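Local coordinates for protein nickel-dependent hydrogenase large subunit (Allochromatium vinosum, PDB 3MYR) that forms the nickel-iron active-site subunit of a heterodimeric hydrogenase, which transfers electrons from molecular hydrogen to an acceptor, at residues 101-106 against 485-490; 279-284 against 422-427; 385-390 against 427-432; 431-436 against 551-556. All coordinates share one frame; numbering follows the deposited sequence.

Interaction 1: 101-106 against 485-490; sequences IHDHVM and APRGAL. With NFV (Ni-Fe oxidized active center), chain N.
Arg487 approaches Asp103 end-on, its two terminal nitrogens each taking one oxygen of the carboxylate. Arg487 NH1 lies 2.9 Å from Asp103 OD2, with the N-H pointing close to the oxygen (164°). Arg487 NH2 gives Asp103 OD1 a more bent bond, also 2.9 Å, on the syn lone pair. The carboxylate and guanidinium planes stand 38° apart, so the fork is twisted. Asp103 CG lies anti to the backbone N (chi1 -166°), which carries the carboxylate off helix 86-112 into the fork; Gln99 also bonds OD2, and Asp553 takes a share of Arg487 NH2. The same arginine also holds the cofactor: Arg487 N is 2.8 Å from N2 of one of the three diatomic ligands on iron, and NH1, already bonded to Asp103, adds a weak bond to that atom. A leucine in place of Arg487 would probably leave the buried carboxylates of Asp103 and Asp553 without this shared countercharge. The fit is looser beside this grip, a difference of closeness and not of exposure, since all four touching residues are buried. There, Pro486 CG lies 3.6 Å from Asp103 OD2 and His104 CE1 comes edge-on to Pro486 O at 3.4 Å, contacts without a hydrogen bond, while His104 NE2 is bonded to Glu436. Pro486 and Arg487 are the central residues of a type I beta turn from Ala485 to Gly488, a hairpin tip forming part of the [NiFe] pocket.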
loop_
_atom_site.group_PDB
_atom_site.type_symbol
_atom_site.label_atom_id
_atom_site.label_comp_id
_atom_site.label_asym_id
_atom_site.label_seq_id
_atom_site.Cartn_x
_atom_site.Cartn_y
_atom_site.Cartn_z
ATOM N N ILE B 101 -4.879 -9.934 4.357
ATOM C CA ILE B 101 -5.746 -9.808 5.549
ATOM C C ILE B 101 -5.483 -8.459 6.228
ATOM O O ILE B 101 -6.394 -7.731 6.524
ATOM C CB ILE B 101 -5.484 -10.971 6.444
ATOM C CG1 ILE B 101 -6.088 -12.200 5.693
ATOM C CG2 ILE B 101 -6.248 -10.832 7.774
ATOM C CD1 ILE B 101 -5.352 -13.448 6.128
ATOM N N HIS B 102 -4.207 -8.109 6.417
ATOM C CA HIS B 102 -3.840 -6.844 7.010
ATOM C C HIS B 102 -4.460 -5.726 6.183
ATOM O O HIS B 102 -5.050 -4.810 6.696
ATOM C CB HIS B 102 -2.285 -6.713 7.006
ATOM C CG HIS B 102 -1.798 -5.430 7.590
ATOM N ND1 HIS B 102 -1.650 -4.276 6.839
ATOM C CD2 HIS B 102 -1.475 -5.098 8.867
ATOM C CE1 HIS B 102 -1.194 -3.313 7.629
ATOM N NE2 HIS B 102 -1.126 -3.774 8.870
ATOM N N ASP B 103 -4.247 -5.773 4.871
ATOM C CA ASP B 103 -4.571 -4.679 3.974
ATOM C C ASP B 103 -6.135 -4.514 3.835
ATOM O O ASP B 103 -6.651 -3.420 3.963
ATOM C CB ASP B 103 -3.937 -5.060 2.624
ATOM C CG ASP B 103 -3.863 -3.932 1.648
ATOM O OD1 ASP B 103 -4.714 -2.981 1.709
ATOM O OD2 ASP B 103 -2.921 -3.993 0.786
ATOM N N HIS B 104 -6.893 -5.595 3.668
ATOM C CA HIS B 104 -8.352 -5.505 3.557
ATOM C C HIS B 104 -9.007 -4.990 4.819
ATOM O O HIS B 104 -9.968 -4.233 4.720
ATOM C CB HIS B 104 -8.968 -6.889 3.216
ATOM C CG HIS B 104 -8.743 -7.300 1.784
ATOM N ND1 HIS B 104 -8.246 -6.413 0.842
ATOM C CD2 HIS B 104 -9.067 -8.431 1.107
ATOM C CE1 HIS B 104 -8.241 -7.000 -0.345
ATOM N NE2 HIS B 104 -8.702 -8.233 -0.207
ATOM N N VAL B 105 -8.545 -5.467 5.993
ATOM C CA VAL B 105 -9.147 -5.069 7.268
ATOM C C VAL B 105 -8.908 -3.557 7.443
ATOM O O VAL B 105 -9.840 -2.804 7.763
ATOM C CB VAL B 105 -8.539 -5.868 8.460
ATOM C CG1 VAL B 105 -8.774 -5.137 9.849
ATOM C CG2 VAL B 105 -9.116 -7.309 8.464
ATOM N N MET B 106 -7.696 -3.098 7.165
ATOM C CA MET B 106 -7.458 -1.640 7.365
ATOM C C MET B 106 -8.170 -0.874 6.262
ATOM O O MET B 106 -8.612 0.237 6.526
ATOM C CB MET B 106 -5.952 -1.273 7.219
ATOM C CG MET B 106 -5.123 -1.824 8.447
ATOM S SD MET B 106 -3.410 -1.108 8.328
ATOM C CE MET B 106 -3.579 0.636 8.751
ATOM N N ALA B 485 -2.627 -9.128 -6.371
ATOM C CA ALA B 485 -2.358 -8.243 -5.228
ATOM C C ALA B 485 -3.738 -7.938 -4.588
ATOM O O ALA B 485 -4.763 -8.185 -5.225
ATOM C CB ALA B 485 -1.692 -6.950 -5.741
ATOM N N PRO B 486 -3.784 -7.497 -3.313
ATOM C CA PRO B 486 -5.130 -7.151 -2.765
ATOM C C PRO B 486 -6.047 -6.269 -3.646
ATOM O O PRO B 486 -7.258 -6.415 -3.571
ATOM C CB PRO B 486 -4.806 -6.399 -1.448
ATOM C CG PRO B 486 -3.486 -7.033 -1.044
ATOM C CD PRO B 486 -2.693 -7.192 -2.344
ATOM N N ARG B 487 -5.483 -5.386 -4.479
ATOM C CA ARG B 487 -6.307 -4.585 -5.374
ATOM C C ARG B 487 -6.559 -5.211 -6.742
ATOM O O ARG B 487 -7.392 -4.726 -7.468
ATOM C CB ARG B 487 -5.785 -3.151 -5.472
ATOM C CG ARG B 487 -5.953 -2.425 -4.143
ATOM C CD ARG B 487 -4.965 -1.242 -3.948
ATOM N NE ARG B 487 -5.123 -0.783 -2.550
ATOM C CZ ARG B 487 -4.588 -1.375 -1.468
ATOM N NH1 ARG B 487 -3.771 -2.454 -1.493
ATOM N NH2 ARG B 487 -4.981 -0.970 -0.325
ATOM N N GLY B 488 -5.914 -6.334 -7.057
ATOM C CA GLY B 488 -6.240 -7.080 -8.273
ATOM C C GLY B 488 -4.939 -7.518 -9.004
ATOM O O GLY B 488 -3.828 -7.511 -8.421
ATOM N N ALA B 489 -5.071 -7.833 -10.290
ATOM C CA ALA B 489 -4.045 -8.498 -11.063
ATOM C C ALA B 489 -2.858 -7.574 -11.294
ATOM O O ALA B 489 -3.056 -6.511 -11.859
ATOM C CB ALA B 489 -4.628 -8.878 -12.452
ATOM N N LEU B 490 -1.641 -8.053 -11.025
ATOM C CA LEU B 490 -0.443 -7.238 -11.044
ATOM C C LEU B 490 0.512 -8.031 -11.893
ATOM O O LEU B 490 0.621 -9.250 -11.701
ATOM C CB LEU B 490 0.183 -7.118 -9.612
ATOM C CG LEU B 490 1.653 -6.647 -9.508
ATOM C CD1 LEU B 490 1.765 -5.190 -9.952
ATOM C CD2 LEU B 490 2.150 -6.678 -8.012
HETATM FE FE NFV N . -1.067 -2.067 -5.062
HETATM NI NI NFV N . -0.454 0.321 -3.330
HETATM C C1 NFV N . -0.461 -3.103 -6.081
HETATM O O1 NFV N . -0.042 -3.956 -6.876
HETATM C C2 NFV N . -2.208 -3.446 -4.403
HETATM N N2 NFV N . -2.896 -4.320 -3.999
HETATM C C3 NFV N . -2.365 -1.470 -6.291
HETATM N N3 NFV N . -3.152 -1.082 -7.067
HETATM O O4 NFV N . -1.878 -0.848 -3.719
#

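Interaction 2: 279-284 against 422-427; sequences GNFLCY and ALYSTL
The rings of Phe281 and Tyr424 meet at a corner, with CE1 of the phenylalanine at the edge of the tyrosine ring and near its plane. Toward the Phe281 ring the tyrosine carbon comes in obliquely. The two form an oblique aromatic pair, planes at 49° and centroids 5.9 Å apart. Its closest carbons, Phe281 CE1 and Tyr424 CE2, are 3.7 Å apart, and Tyr424 CD2 also nears Phe281 CZ. Leu395 of helix 390-399 touches both rings; Ala392 adds to the packing of Phe281, and Leu310 to that of Tyr424.

Phe281 belongs to strand 281-288, whereas Tyr424 sits at the centre of an inverse gamma turn that leads into helix 426-456. The turn is closed by a weak backbone bond, Ser425 N to Leu423 O, 2.9 Å. Next to it, Ser425 is the N-cap: OG donates to Ala422 O at 2.6 Å and accepts from the backbone N of Gly428, which ties the turn to the first turn of the helix. Between the two segments themselves the link is carbon against carbon, so it rests on van der Waals contact and buried aromatic surface rather than on directional bonds.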
loop_
_atom_site.group_PDB
_atom_site.type_symbol
_atom_site.label_atom_id
_atom_site.label_comp_id
_atom_site.label_asym_id
_atom_site.label_seq_id
_atom_site.Cartn_x
_atom_site.Cartn_y
_atom_site.Cartn_z
ATOM N N GLY B 279 -18.761 -4.536 -16.544
ATOM C CA GLY B 279 -19.180 -5.903 -16.758
ATOM C C GLY B 279 -18.051 -6.902 -17.138
ATOM O O GLY B 279 -18.349 -8.073 -17.369
ATOM N N ASN B 280 -16.799 -6.457 -17.219
ATOM C CA ASN B 280 -15.653 -7.324 -17.613
ATOM C C ASN B 280 -14.665 -7.373 -16.451
ATOM O O ASN B 280 -14.422 -6.342 -15.840
ATOM C CB ASN B 280 -14.933 -6.715 -18.808
ATOM C CG ASN B 280 -15.900 -6.402 -19.960
ATOM O OD1 ASN B 280 -16.849 -7.165 -20.216
ATOM N ND2 ASN B 280 -15.656 -5.313 -20.653
ATOM N N PHE B 281 -14.101 -8.548 -16.154
ATOM C CA PHE B 281 -13.245 -8.736 -14.973
ATOM C C PHE B 281 -12.033 -9.552 -15.364
ATOM O O PHE B 281 -12.151 -10.453 -16.146
ATOM C CB PHE B 281 -14.020 -9.424 -13.848
ATOM C CG PHE B 281 -15.192 -8.640 -13.437
ATOM C CD1 PHE B 281 -16.386 -8.735 -14.168
ATOM C CD2 PHE B 281 -15.096 -7.714 -12.371
ATOM C CE1 PHE B 281 -17.530 -7.914 -13.831
ATOM C CE2 PHE B 281 -16.205 -6.916 -12.021
ATOM C CZ PHE B 281 -17.396 -6.969 -12.805
ATOM N N LEU B 282 -10.873 -9.236 -14.807
ATOM C CA LEU B 282 -9.681 -9.929 -15.193
ATOM C C LEU B 282 -8.905 -10.395 -13.942
ATOM O O LEU B 282 -8.680 -9.595 -13.005
ATOM C CB LEU B 282 -8.838 -8.974 -16.060
ATOM C CG LEU B 282 -7.389 -9.333 -16.367
ATOM C CD1 LEU B 282 -7.398 -10.465 -17.414
ATOM C CD2 LEU B 282 -6.653 -8.113 -16.887
ATOM N N CYS B 283 -8.447 -11.663 -13.991
ATOM C CA CYS B 283 -7.555 -12.242 -12.993
ATOM C C CYS B 283 -6.371 -12.919 -13.657
ATOM O O CYS B 283 -6.561 -13.694 -14.580
ATOM C CB CYS B 283 -8.266 -13.328 -12.181
ATOM S SG CYS B 283 -9.670 -12.687 -11.268
ATOM N N TYR B 284 -5.182 -12.724 -13.100
ATOM C CA TYR B 284 -4.053 -13.561 -13.470
ATOM C C TYR B 284 -3.999 -14.817 -12.612
ATOM O O TYR B 284 -3.300 -15.784 -12.991
ATOM C CB TYR B 284 -2.746 -12.794 -13.353
ATOM C CG TYR B 284 -2.649 -11.501 -14.134
ATOM C CD1 TYR B 284 -3.403 -11.298 -15.311
ATOM C CD2 TYR B 284 -1.695 -10.509 -13.759
ATOM C CE1 TYR B 284 -3.255 -10.100 -16.067
ATOM C CE2 TYR B 284 -1.546 -9.263 -14.527
ATOM C CZ TYR B 284 -2.374 -9.071 -15.634
ATOM O OH TYR B 284 -2.239 -7.881 -16.337
ATOM N N ALA B 422 -26.719 -8.018 -7.826
ATOM C CA ALA B 422 -26.211 -7.053 -6.856
ATOM C C ALA B 422 -24.703 -7.229 -6.574
ATOM O O ALA B 422 -24.074 -6.337 -6.037
ATOM C CB ALA B 422 -27.025 -7.100 -5.535
ATOM N N LEU B 423 -24.091 -8.320 -7.007
ATOM C CA LEU B 423 -22.606 -8.405 -6.901
ATOM C C LEU B 423 -21.936 -7.320 -7.728
ATOM O O LEU B 423 -20.882 -6.800 -7.337
ATOM C CB LEU B 423 -22.096 -9.762 -7.388
ATOM C CG LEU B 423 -22.572 -10.877 -6.467
ATOM C CD1 LEU B 423 -22.167 -12.250 -7.005
ATOM C CD2 LEU B 423 -21.970 -10.655 -5.101
ATOM N N TYR B 424 -22.550 -6.970 -8.865
ATOM C CA TYR B 424 -21.954 -6.015 -9.814
ATOM C C TYR B 424 -22.234 -4.582 -9.392
ATOM O O TYR B 424 -23.134 -3.934 -9.924
ATOM C CB TYR B 424 -22.515 -6.270 -11.182
ATOM C CG TYR B 424 -22.222 -7.671 -11.629
ATOM C CD1 TYR B 424 -23.208 -8.654 -11.597
ATOM C CD2 TYR B 424 -20.982 -8.005 -12.142
ATOM C CE1 TYR B 424 -22.961 -9.947 -12.061
ATOM C CE2 TYR B 424 -20.744 -9.278 -12.667
ATOM C CZ TYR B 424 -21.694 -10.249 -12.570
ATOM O OH TYR B 424 -21.419 -11.495 -13.073
ATOM N N SER B 425 -21.555 -4.151 -8.329
ATOM C CA SER B 425 -21.942 -2.916 -7.676
ATOM C C SER B 425 -20.902 -2.511 -6.632
ATOM O O SER B 425 -20.045 -3.300 -6.261
ATOM C CB SER B 425 -23.296 -3.112 -6.999
ATOM O OG SER B 425 -23.163 -3.887 -5.803
ATOM N N THR B 426 -21.008 -1.294 -6.137
ATOM C CA THR B 426 -20.187 -0.807 -5.072
ATOM C C THR B 426 -20.357 -1.683 -3.820
ATOM O O THR B 426 -19.372 -2.038 -3.152
ATOM C CB THR B 426 -20.627 0.636 -4.771
ATOM O OG1 THR B 426 -20.255 1.479 -5.863
ATOM C CG2 THR B 426 -20.050 1.166 -3.411
ATOM N N LEU B 427 -21.599 -2.054 -3.508
ATOM C CA LEU B 427 -21.800 -2.945 -2.360
ATOM C C LEU B 427 -21.130 -4.300 -2.615
ATOM O O LEU B 427 -20.599 -4.869 -1.693
ATOM C CB LEU B 427 -23.268 -3.267 -2.173
ATOM C CG LEU B 427 -23.857 -3.331 -0.760
ATOM C CD1 LEU B 427 -25.183 -4.130 -0.601
ATOM C CD2 LEU B 427 -22.980 -3.572 0.378
#

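Interaction 3: 385-390 against 427-432; sequences SVEVGP and LGRTAA
Glu387 and Arg429 form a buried salt bridge between the loop that leads into helix 390-399 and the N-terminal part of helix 426-456. The arginine presents its side, NE and NH2, with one nitrogen to each carboxylate oxygen. Arg429 NE lies 2.7 Å from Glu387 OE1 along a nearly straight N-H line (171°), and OE1 lies in the guanidinium plane. The second bond, Arg429 NH2 to Glu387 OE2, measures 3.0 Å. Both nitrogens come in on the syn side but out of the carboxylate plane, consistent with the 40° between the two flat groups. The glutamate is extended throughout, whereas the arginine bends at chi3 (-69°), and that bend turns NE toward the acid.

The loop then passes into helix 390-399 through Gly389 at the N-cap and Pro390 in the first turn, where a proline's missing N-H costs no helical bond. Gly389 adopts backbone angles that would jam a side chain against the preceding carbonyl. Pro390 reaches the other helix at Ala432: the two CB atoms, Pro390 CB and Ala432 CB, are 4.1 Å apart, and Ala432 CB also meets Pro390 O at 3.6 Å.

The guanidinium has further partners, since NH2 also bonds Gly275 O, NH1 bonds Ser551 OG, and the ring of Phe552 makes a cation-pi contact with it. A methionine in place of Arg429 would probably leave the carboxylate of Glu387 buried without its countercharge and strip Gly275 O of a donor.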
loop_
_atom_site.group_PDB
_atom_site.type_symbol
_atom_site.label_atom_id
_atom_site.label_comp_id
_atom_site.label_asym_id
_atom_site.label_seq_id
_atom_site.Cartn_x
_atom_site.Cartn_y
_atom_site.Cartn_z
ATOM N N SER B 385 -11.967 -2.367 -21.559
ATOM C CA SER B 385 -11.858 -1.929 -20.181
ATOM C C SER B 385 -12.317 -3.038 -19.293
ATOM O O SER B 385 -13.384 -3.590 -19.536
ATOM C CB SER B 385 -12.742 -0.725 -19.936
ATOM O OG SER B 385 -12.127 0.410 -20.500
ATOM N N VAL B 386 -11.528 -3.341 -18.244
ATOM C CA VAL B 386 -11.894 -4.385 -17.336
ATOM C C VAL B 386 -11.735 -3.882 -15.884
ATOM O O VAL B 386 -11.044 -2.880 -15.626
ATOM C CB VAL B 386 -11.038 -5.703 -17.584
ATOM C CG1 VAL B 386 -11.158 -6.199 -18.987
ATOM C CG2 VAL B 386 -9.588 -5.426 -17.328
ATOM N N GLU B 387 -12.338 -4.616 -14.955
ATOM C CA GLU B 387 -12.153 -4.351 -13.532
ATOM C C GLU B 387 -11.299 -5.486 -12.941
ATOM O O GLU B 387 -11.502 -6.672 -13.304
ATOM C CB GLU B 387 -13.484 -4.301 -12.792
ATOM C CG GLU B 387 -13.283 -4.325 -11.259
ATOM C CD GLU B 387 -14.534 -3.971 -10.453
ATOM O OE1 GLU B 387 -14.578 -4.258 -9.215
ATOM O OE2 GLU B 387 -15.500 -3.446 -11.059
ATOM N N VAL B 388 -10.349 -5.144 -12.049
ATOM C CA VAL B 388 -9.615 -6.192 -11.363
ATOM C C VAL B 388 -9.846 -6.047 -9.857
ATOM O O VAL B 388 -10.329 -5.011 -9.376
ATOM C CB VAL B 388 -8.062 -6.121 -11.654
ATOM C CG1 VAL B 388 -7.841 -6.356 -13.198
ATOM C CG2 VAL B 388 -7.509 -4.711 -11.274
ATOM N N GLY B 389 -9.460 -7.047 -9.094
ATOM C CA GLY B 389 -9.485 -6.848 -7.631
ATOM C C GLY B 389 -10.432 -7.878 -7.016
ATOM O O GLY B 389 -10.756 -8.917 -7.643
ATOM N N PRO B 390 -10.857 -7.632 -5.757
ATOM C CA PRO B 390 -11.658 -8.647 -5.077
ATOM C C PRO B 390 -12.905 -9.079 -5.807
ATOM O O PRO B 390 -13.281 -10.247 -5.715
ATOM C CB PRO B 390 -12.034 -7.976 -3.717
ATOM C CG PRO B 390 -10.855 -7.016 -3.463
ATOM C CD PRO B 390 -10.509 -6.490 -4.892
ATOM N N LEU B 427 -21.599 -2.054 -3.508
ATOM C CA LEU B 427 -21.800 -2.945 -2.360
ATOM C C LEU B 427 -21.130 -4.300 -2.615
ATOM O O LEU B 427 -20.599 -4.869 -1.693
ATOM C CB LEU B 427 -23.268 -3.267 -2.173
ATOM C CG LEU B 427 -23.857 -3.331 -0.760
ATOM C CD1 LEU B 427 -25.183 -4.130 -0.601
ATOM C CD2 LEU B 427 -22.980 -3.572 0.378
ATOM N N GLY B 428 -21.365 -4.896 -3.787
ATOM C CA GLY B 428 -20.862 -6.250 -4.014
ATOM C C GLY B 428 -19.319 -6.276 -3.953
ATOM O O GLY B 428 -18.720 -7.210 -3.479
ATOM N N ARG B 429 -18.679 -5.210 -4.403
ATOM C CA ARG B 429 -17.218 -5.129 -4.430
ATOM C C ARG B 429 -16.731 -5.104 -2.976
ATOM O O ARG B 429 -15.764 -5.760 -2.642
ATOM C CB ARG B 429 -16.836 -3.813 -5.123
ATOM C CG ARG B 429 -15.407 -3.617 -5.485
ATOM C CD ARG B 429 -15.227 -2.311 -6.292
ATOM N NE ARG B 429 -15.848 -2.426 -7.621
ATOM C CZ ARG B 429 -16.870 -1.696 -8.082
ATOM N NH1 ARG B 429 -17.461 -0.733 -7.354
ATOM N NH2 ARG B 429 -17.336 -1.935 -9.302
ATOM N N THR B 430 -17.403 -4.323 -2.135
ATOM C CA THR B 430 -17.004 -4.122 -0.762
ATOM C C THR B 430 -17.252 -5.457 -0.057
ATOM O O THR B 430 -16.435 -5.893 0.747
ATOM C CB THR B 430 -17.892 -3.028 -0.098
ATOM O OG1 THR B 430 -17.696 -1.808 -0.785
ATOM C CG2 THR B 430 -17.574 -2.806 1.427
ATOM N N ALA B 431 -18.391 -6.082 -0.326
ATOM C CA ALA B 431 -18.657 -7.417 0.230
ATOM C C ALA B 431 -17.580 -8.445 -0.277
ATOM O O ALA B 431 -17.141 -9.266 0.484
ATOM C CB ALA B 431 -20.076 -7.921 -0.164
ATOM N N ALA B 432 -17.233 -8.434 -1.568
ATOM C CA ALA B 432 -16.263 -9.406 -2.086
ATOM C C ALA B 432 -14.916 -9.325 -1.308
ATOM O O ALA B 432 -14.257 -10.337 -1.038
ATOM C CB ALA B 432 -16.013 -9.135 -3.591
#

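Interaction 4: 431-436 against 551-556; sequences AARALE and SFDPCI. With NFV (Ni-Fe oxidized active center), chain N.
Arg433 turns both terminal nitrogens onto one backbone oxygen, that of Ser551. The separations are 3.0 Å for Arg433 NH2 to Ser551 O and 3.1 Å for Arg433 NH1 to Ser551 O. Each N-H angle is 142°, as expected when two donors share one acceptor; the oxygen lies in the guanidinium plane, but the nitrogens approach from above the carbonyl plane, on the same face. Arg433 CG is anti to the backbone N (chi1 -178°), and a bend at chi3 (-69°) turns the guanidinium to this carbonyl. A water extends the grip, accepting from Arg433 NH1 at 2.8 Å and donating to Asp553 OD1, 3.0 Å from the water oxygen. The direct charge pairing is weaker: Arg433 NE and Asp553 OD1 form a long salt bridge at 4.0 Å, with the oxygen well out of the guanidinium plane, so no N-H points at it. The firmer partner of this aspartate is Arg487, at OD2.

Ser551 ends helix 543-551 and, two residues on, Asp553 is the first residue to leave helical geometry, with positive phi. Further along, Cys555 is the N-cap of helix 556-560, and its SG binds nickel at 2.2 Å from Cys555 SG to the metal; Cys61 also binds it. Cys555 and Cys558 of the cofactor pocket form the C-terminal CxxC pair of the [NiFe] hydrogenase family.

Outside the polar grip, Asp553 CB lies over one face of the arginine's guanidinium, 3.5 Å from Arg433 NH1. His104 and His107 of helix 86-112 pack against the Arg433 side chain, and Pro390 touches it as well.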
loop_
_atom_site.group_PDB
_atom_site.type_symbol
_atom_site.label_atom_id
_atom_site.label_comp_id
_atom_site.label_asym_id
_atom_site.label_seq_id
_atom_site.Cartn_x
_atom_site.Cartn_y
_atom_site.Cartn_z
ATOM N N ALA B 431 -18.391 -6.082 -0.326
ATOM C CA ALA B 431 -18.657 -7.417 0.230
ATOM C C ALA B 431 -17.580 -8.445 -0.277
ATOM O O ALA B 431 -17.141 -9.266 0.484
ATOM C CB ALA B 431 -20.076 -7.921 -0.164
ATOM N N ALA B 432 -17.233 -8.434 -1.568
ATOM C CA ALA B 432 -16.263 -9.406 -2.086
ATOM C C ALA B 432 -14.916 -9.325 -1.308
ATOM O O ALA B 432 -14.257 -10.337 -1.038
ATOM C CB ALA B 432 -16.013 -9.135 -3.591
ATOM N N ARG B 433 -14.472 -8.103 -1.059
ATOM C CA ARG B 433 -13.236 -7.892 -0.290
ATOM C C ARG B 433 -13.278 -8.658 1.075
ATOM O O ARG B 433 -12.296 -9.308 1.488
ATOM C CB ARG B 433 -13.007 -6.387 -0.131
ATOM C CG ARG B 433 -11.671 -5.991 0.642
ATOM C CD ARG B 433 -11.441 -4.478 0.674
ATOM N NE ARG B 433 -11.137 -4.105 -0.704
ATOM C CZ ARG B 433 -11.959 -3.491 -1.543
ATOM N NH1 ARG B 433 -11.549 -3.330 -2.817
ATOM N NH2 ARG B 433 -13.132 -2.944 -1.108
ATOM N N ALA B 434 -14.382 -8.553 1.795
ATOM C CA ALA B 434 -14.500 -9.230 3.082
ATOM C C ALA B 434 -14.548 -10.757 2.894
ATOM O O ALA B 434 -13.914 -11.455 3.610
ATOM C CB ALA B 434 -15.776 -8.767 3.812
ATOM N N LEU B 435 -15.345 -11.264 1.951
ATOM C CA LEU B 435 -15.480 -12.715 1.704
ATOM C C LEU B 435 -14.146 -13.340 1.308
ATOM O O LEU B 435 -13.832 -14.404 1.779
ATOM C CB LEU B 435 -16.493 -13.035 0.588
ATOM C CG LEU B 435 -17.930 -12.492 0.900
ATOM C CD1 LEU B 435 -18.924 -12.894 -0.195
ATOM C CD2 LEU B 435 -18.397 -12.843 2.381
ATOM N N GLU B 436 -13.374 -12.686 0.450
ATOM C CA GLU B 436 -12.121 -13.322 0.018
ATOM C C GLU B 436 -11.129 -13.288 1.171
ATOM O O GLU B 436 -10.277 -14.174 1.263
ATOM C CB GLU B 436 -11.545 -12.673 -1.260
ATOM C CG GLU B 436 -10.771 -11.378 -0.969
ATOM C CD GLU B 436 -10.076 -10.845 -2.237
ATOM O OE1 GLU B 436 -9.377 -9.797 -2.170
ATOM O OE2 GLU B 436 -10.259 -11.469 -3.322
ATOM N N SER B 551 -14.609 2.015 -2.703
ATOM C CA SER B 551 -14.871 0.574 -2.814
ATOM C C SER B 551 -13.854 -0.127 -3.715
ATOM O O SER B 551 -13.727 -1.331 -3.617
ATOM C CB SER B 551 -16.300 0.265 -3.318
ATOM O OG SER B 551 -16.479 0.619 -4.705
ATOM N N PHE B 552 -13.220 0.591 -4.645
ATOM C CA PHE B 552 -12.114 0.010 -5.458
ATOM C C PHE B 552 -10.769 -0.039 -4.730
ATOM O O PHE B 552 -9.801 -0.583 -5.274
ATOM C CB PHE B 552 -11.904 0.809 -6.793
ATOM C CG PHE B 552 -12.988 0.608 -7.803
ATOM C CD1 PHE B 552 -12.882 -0.400 -8.748
ATOM C CD2 PHE B 552 -14.070 1.508 -7.889
ATOM C CE1 PHE B 552 -13.837 -0.589 -9.746
ATOM C CE2 PHE B 552 -15.062 1.327 -8.880
ATOM C CZ PHE B 552 -14.953 0.303 -9.809
ATOM N N ASP B 553 -10.697 0.564 -3.534
ATOM C CA ASP B 553 -9.468 0.604 -2.738
ATOM C C ASP B 553 -8.331 1.221 -3.611
ATOM O O ASP B 553 -7.314 0.582 -3.851
ATOM C CB ASP B 553 -9.136 -0.863 -2.320
ATOM C CG ASP B 553 -8.029 -0.983 -1.242
ATOM O OD1 ASP B 553 -7.686 -2.160 -0.920
ATOM O OD2 ASP B 553 -7.429 0.035 -0.796
ATOM N N PRO B 554 -8.501 2.460 -4.099
ATOM C CA PRO B 554 -7.491 3.029 -5.023
ATOM C C PRO B 554 -6.102 3.176 -4.396
ATOM O O PRO B 554 -5.972 3.495 -3.218
ATOM C CB PRO B 554 -8.023 4.434 -5.343
ATOM C CG PRO B 554 -9.517 4.403 -4.974
ATOM C CD PRO B 554 -9.638 3.372 -3.878
ATOM N N CYS B 555 -5.070 2.989 -5.207
ATOM C CA CYS B 555 -3.713 3.253 -4.792
ATOM C C CYS B 555 -2.996 3.866 -5.992
ATOM O O CYS B 555 -2.769 3.191 -6.999
ATOM C CB CYS B 555 -3.044 1.946 -4.346
ATOM S SG CYS B 555 -1.313 2.330 -3.848
ATOM N N ILE B 556 -2.694 5.166 -5.923
ATOM C CA ILE B 556 -2.225 5.899 -7.131
ATOM C C ILE B 556 -0.705 5.797 -7.196
ATOM O O ILE B 556 -0.098 5.942 -8.262
ATOM C CB ILE B 556 -2.694 7.377 -7.142
ATOM C CG1 ILE B 556 -4.272 7.478 -7.142
ATOM C CG2 ILE B 556 -2.158 8.086 -8.353
ATOM C CD1 ILE B 556 -5.066 6.421 -7.944
HETATM FE FE NFV N . -1.067 -2.067 -5.062
HETATM NI NI NFV N . -0.454 0.321 -3.330
HETATM C C1 NFV N . -0.461 -3.103 -6.081
HETATM O O1 NFV N . -0.042 -3.956 -6.876
HETATM C C2 NFV N . -2.208 -3.446 -4.403
HETATM N N2 NFV N . -2.896 -4.320 -3.999
HETATM C C3 NFV N . -2.365 -1.470 -6.291
HETATM N N3 NFV N . -3.152 -1.082 -7.067
HETATM O O4 NFV N . -1.878 -0.848 -3.719
HETATM O O HOH W 1 -8.904 -4.348 -2.530
#

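Overall arrangement
Helix 426-456 is common to interactions 2, 3 and 4, which use it successively from its N-cap onward; 2 and 3 share Leu427, and 3 and 4 share Ala431 and Ala432. Interaction 1 joins helix 86-112 to the hairpin of strands 476-485 and 488-497. Its centre is about 7 Å from that of interaction 4, and both touch the nickel-iron centre, whereas interaction 2 lies about 15 Å from interaction 1. Along the chain, interactions 2 and 3 are nested inside the loop closed by interaction 1, while 1 and 4 alternate. Segments 379 and 115 residues apart in interactions 1 and 4 meet at the buried metal site, with charged and hydrogen-bonded arginines nearest it and aromatic packing farther out.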